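Local coordinates for glyoxylate-induced Protein (Pseudomonas aeruginosa, PDB 1SQ4), which is of unconfirmed function but belongs to a double-barrel cupin family to which ureidoglycine aminohydrolase activity is generally assigned, at residues Thr21-Phe26 against Ala236-Trp241. Residues are numbered along the deposited sequence; the frame is centred on the assembly and turned at random.
Sequences TDRAMF and AGDFMW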
loop_
_atom_site.group_PDB
_atom_site.type_symbol
_atom_site.label_atom_id
_atom_site.label_comp_id
_atom_site.label_asym_id
_atom_site.label_seq_id
_atom_site.Cartn_x
_atom_site.Cartn_y
_atom_site.Cartn_z
ATOM N N THR A 21 -8.446 -18.368 2.572
ATOM C CA THR A 21 -8.479 -17.485 1.409
ATOM C C THR A 21 -7.956 -18.197 0.159
ATOM O O THR A 21 -8.524 -19.208 -0.261
ATOM C CB THR A 21 -7.652 -16.193 1.671
ATOM O OG1 THR A 21 -6.405 -16.527 2.300
ATOM C CG2 THR A 21 -8.430 -15.234 2.577
ATOM N N ASP A 22 -6.884 -17.689 -0.444
ATOM C CA ASP A 22 -6.355 -18.328 -1.645
ATOM C C ASP A 22 -5.011 -17.755 -2.071
ATOM O O ASP A 22 -4.753 -16.560 -1.933
ATOM C CB ASP A 22 -7.376 -18.208 -2.789
ATOM C CG ASP A 22 -7.097 -19.174 -3.932
ATOM O OD1 ASP A 22 -6.715 -20.347 -3.664
ATOM O OD2 ASP A 22 -7.283 -18.765 -5.102
ATOM N N ARG A 23 -4.160 -18.626 -2.597
ATOM C CA ARG A 23 -2.832 -18.226 -3.027
ATOM C C ARG A 23 -2.773 -17.532 -4.386
ATOM O O ARG A 23 -1.689 -17.219 -4.874
ATOM C CB ARG A 23 -1.905 -19.448 -2.996
ATOM C CG ARG A 23 -1.607 -19.936 -1.585
ATOM C CD ARG A 23 -0.613 -21.077 -1.577
ATOM N NE ARG A 23 -1.140 -22.238 -2.281
ATOM C CZ ARG A 23 -0.776 -22.603 -3.503
ATOM N NH1 ARG A 23 0.131 -21.903 -4.164
ATOM N NH2 ARG A 23 -1.334 -23.664 -4.070
ATOM N N ALA A 24 -3.938 -17.288 -4.987
ATOM C CA ALA A 24 -4.026 -16.617 -6.293
ATOM C C ALA A 24 -3.485 -15.195 -6.188
ATOM O O ALA A 24 -3.886 -14.428 -5.318
ATOM C CB ALA A 24 -5.471 -16.584 -6.781
HETATM N N MSE A 25 -2.579 -14.847 -7.084
HETATM C CA MSE A 25 -1.984 -13.532 -7.056
HETATM C C MSE A 25 -1.961 -12.863 -8.419
HETATM O O MSE A 25 -1.946 -13.522 -9.458
HETATM C CB MSE A 25 -0.564 -13.621 -6.498
HETATM C CG MSE A 25 -0.459 -13.418 -4.988
HETATM SE SE MSE A 25 -0.947 -11.596 -4.432
HETATM C CE MSE A 25 -2.808 -11.903 -3.969
ATOM N N PHE A 26 -1.961 -11.537 -8.408
ATOM C CA PHE A 26 -1.923 -10.766 -9.644
ATOM C C PHE A 26 -1.195 -9.472 -9.320
ATOM O O PHE A 26 -1.745 -8.596 -8.668
ATOM C CB PHE A 26 -3.351 -10.476 -10.130
ATOM C CG PHE A 26 -4.137 -11.717 -10.461
ATOM C CD1 PHE A 26 -3.874 -12.435 -11.624
ATOM C CD2 PHE A 26 -5.124 -12.185 -9.595
ATOM C CE1 PHE A 26 -4.577 -13.600 -11.919
ATOM C CE2 PHE A 26 -5.836 -13.352 -9.880
ATOM C CZ PHE A 26 -5.561 -14.061 -11.049
ATOM N N ALA A 236 2.630 -28.909 -7.234
ATOM C CA ALA A 236 2.207 -29.459 -8.522
ATOM C C ALA A 236 0.797 -29.030 -8.885
ATOM O O ALA A 236 -0.132 -29.214 -8.106
ATOM C CB ALA A 236 2.295 -30.968 -8.504
ATOM N N GLY A 237 0.647 -28.456 -10.073
ATOM C CA GLY A 237 -0.658 -28.006 -10.510
ATOM C C GLY A 237 -0.766 -26.492 -10.531
ATOM O O GLY A 237 -1.647 -25.928 -11.179
ATOM N N ASP A 238 0.127 -25.824 -9.813
ATOM C CA ASP A 238 0.103 -24.376 -9.785
ATOM C C ASP A 238 0.792 -23.844 -11.024
ATOM O O ASP A 238 1.697 -24.478 -11.562
ATOM C CB ASP A 238 0.789 -23.835 -8.524
ATOM C CG ASP A 238 0.052 -24.215 -7.244
ATOM O OD1 ASP A 238 -1.098 -24.706 -7.330
ATOM O OD2 ASP A 238 0.620 -24.012 -6.147
ATOM N N PHE A 239 0.333 -22.682 -11.472
ATOM C CA PHE A 239 0.868 -22.027 -12.650
ATOM C C PHE A 239 1.351 -20.623 -12.279
ATOM O O PHE A 239 0.660 -19.890 -11.569
ATOM C CB PHE A 239 -0.219 -21.926 -13.724
ATOM C CG PHE A 239 0.246 -21.271 -14.987
ATOM C CD1 PHE A 239 1.145 -21.917 -15.821
ATOM C CD2 PHE A 239 -0.158 -19.984 -15.311
ATOM C CE1 PHE A 239 1.641 -21.299 -16.949
ATOM C CE2 PHE A 239 0.337 -19.356 -16.443
ATOM C CZ PHE A 239 1.242 -20.017 -17.262
HETATM N N MSE A 240 2.544 -20.259 -12.749
HETATM C CA MSE A 240 3.108 -18.936 -12.491
HETATM C C MSE A 240 3.375 -18.263 -13.818
HETATM O O MSE A 240 3.939 -18.878 -14.718
HETATM C CB MSE A 240 4.431 -19.034 -11.725
HETATM C CG MSE A 240 4.358 -19.740 -10.377
HETATM SE SE MSE A 240 6.122 -20.030 -9.608
HETATM C CE MSE A 240 6.843 -21.283 -10.865
ATOM N N TRP A 241 2.973 -17.006 -13.940
ATOM C CA TRP A 241 3.206 -16.253 -15.162
ATOM C C TRP A 241 4.118 -15.082 -14.877
ATOM O O TRP A 241 3.832 -14.279 -13.993
ATOM C CB TRP A 241 1.898 -15.727 -15.740
ATOM C CG TRP A 241 2.128 -14.830 -16.908
ATOM C CD1 TRP A 241 2.101 -13.476 -16.913
ATOM C CD2 TRP A 241 2.514 -15.231 -18.227
ATOM N NE1 TRP A 241 2.447 -12.999 -18.155
ATOM C CE2 TRP A 241 2.701 -14.057 -18.982
ATOM C CE3 TRP A 241 2.710 -16.472 -18.843
ATOM C CZ2 TRP A 241 3.089 -14.082 -20.315
ATOM C CZ3 TRP A 241 3.096 -16.502 -20.166
ATOM C CH2 TRP A 241 3.274 -15.314 -20.891
#
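Arg-23 and Asp-238 meet through similar first torsions: each sets CG anti to its own carbonyl carbon and beside the backbone N, and each CB is directed at the other segment. A bend at chi3 of Arg-23 (-63°) then turns the guanidinium so that its NH1/NH2 end meets the carboxylate. The salt bridge is end-on, its two short bonds converging on a single oxygen: NH1 and NH2 of Arg-23 each lie 2.9 Å from OD2 of Asp-238. Both are clearly bent, as expected when two N-H groups share one acceptor. A weak third bond, straighter but longer, runs 3.4 Å from NH2 of Arg-23 to OD1 of Asp-238. The two planes are inclined by 37°, and both nitrogens approach OD2 from one face of the carboxylate, NH2 on the syn side and NH1 from farther above the plane. Backbone amides hold the acid as well, Lys-35 N at OD1 and Glu-235 N at OD2, which should limit its rotation and help offset its buried charge. The contact thus ties the loop before strand 25-26, outermost of its sheet within the chain, to the turn between strands 230-235 and 239-244 of the second cupin domain, with strand 30-33 lying between 25-26 and 239-244 in the antiparallel sheet.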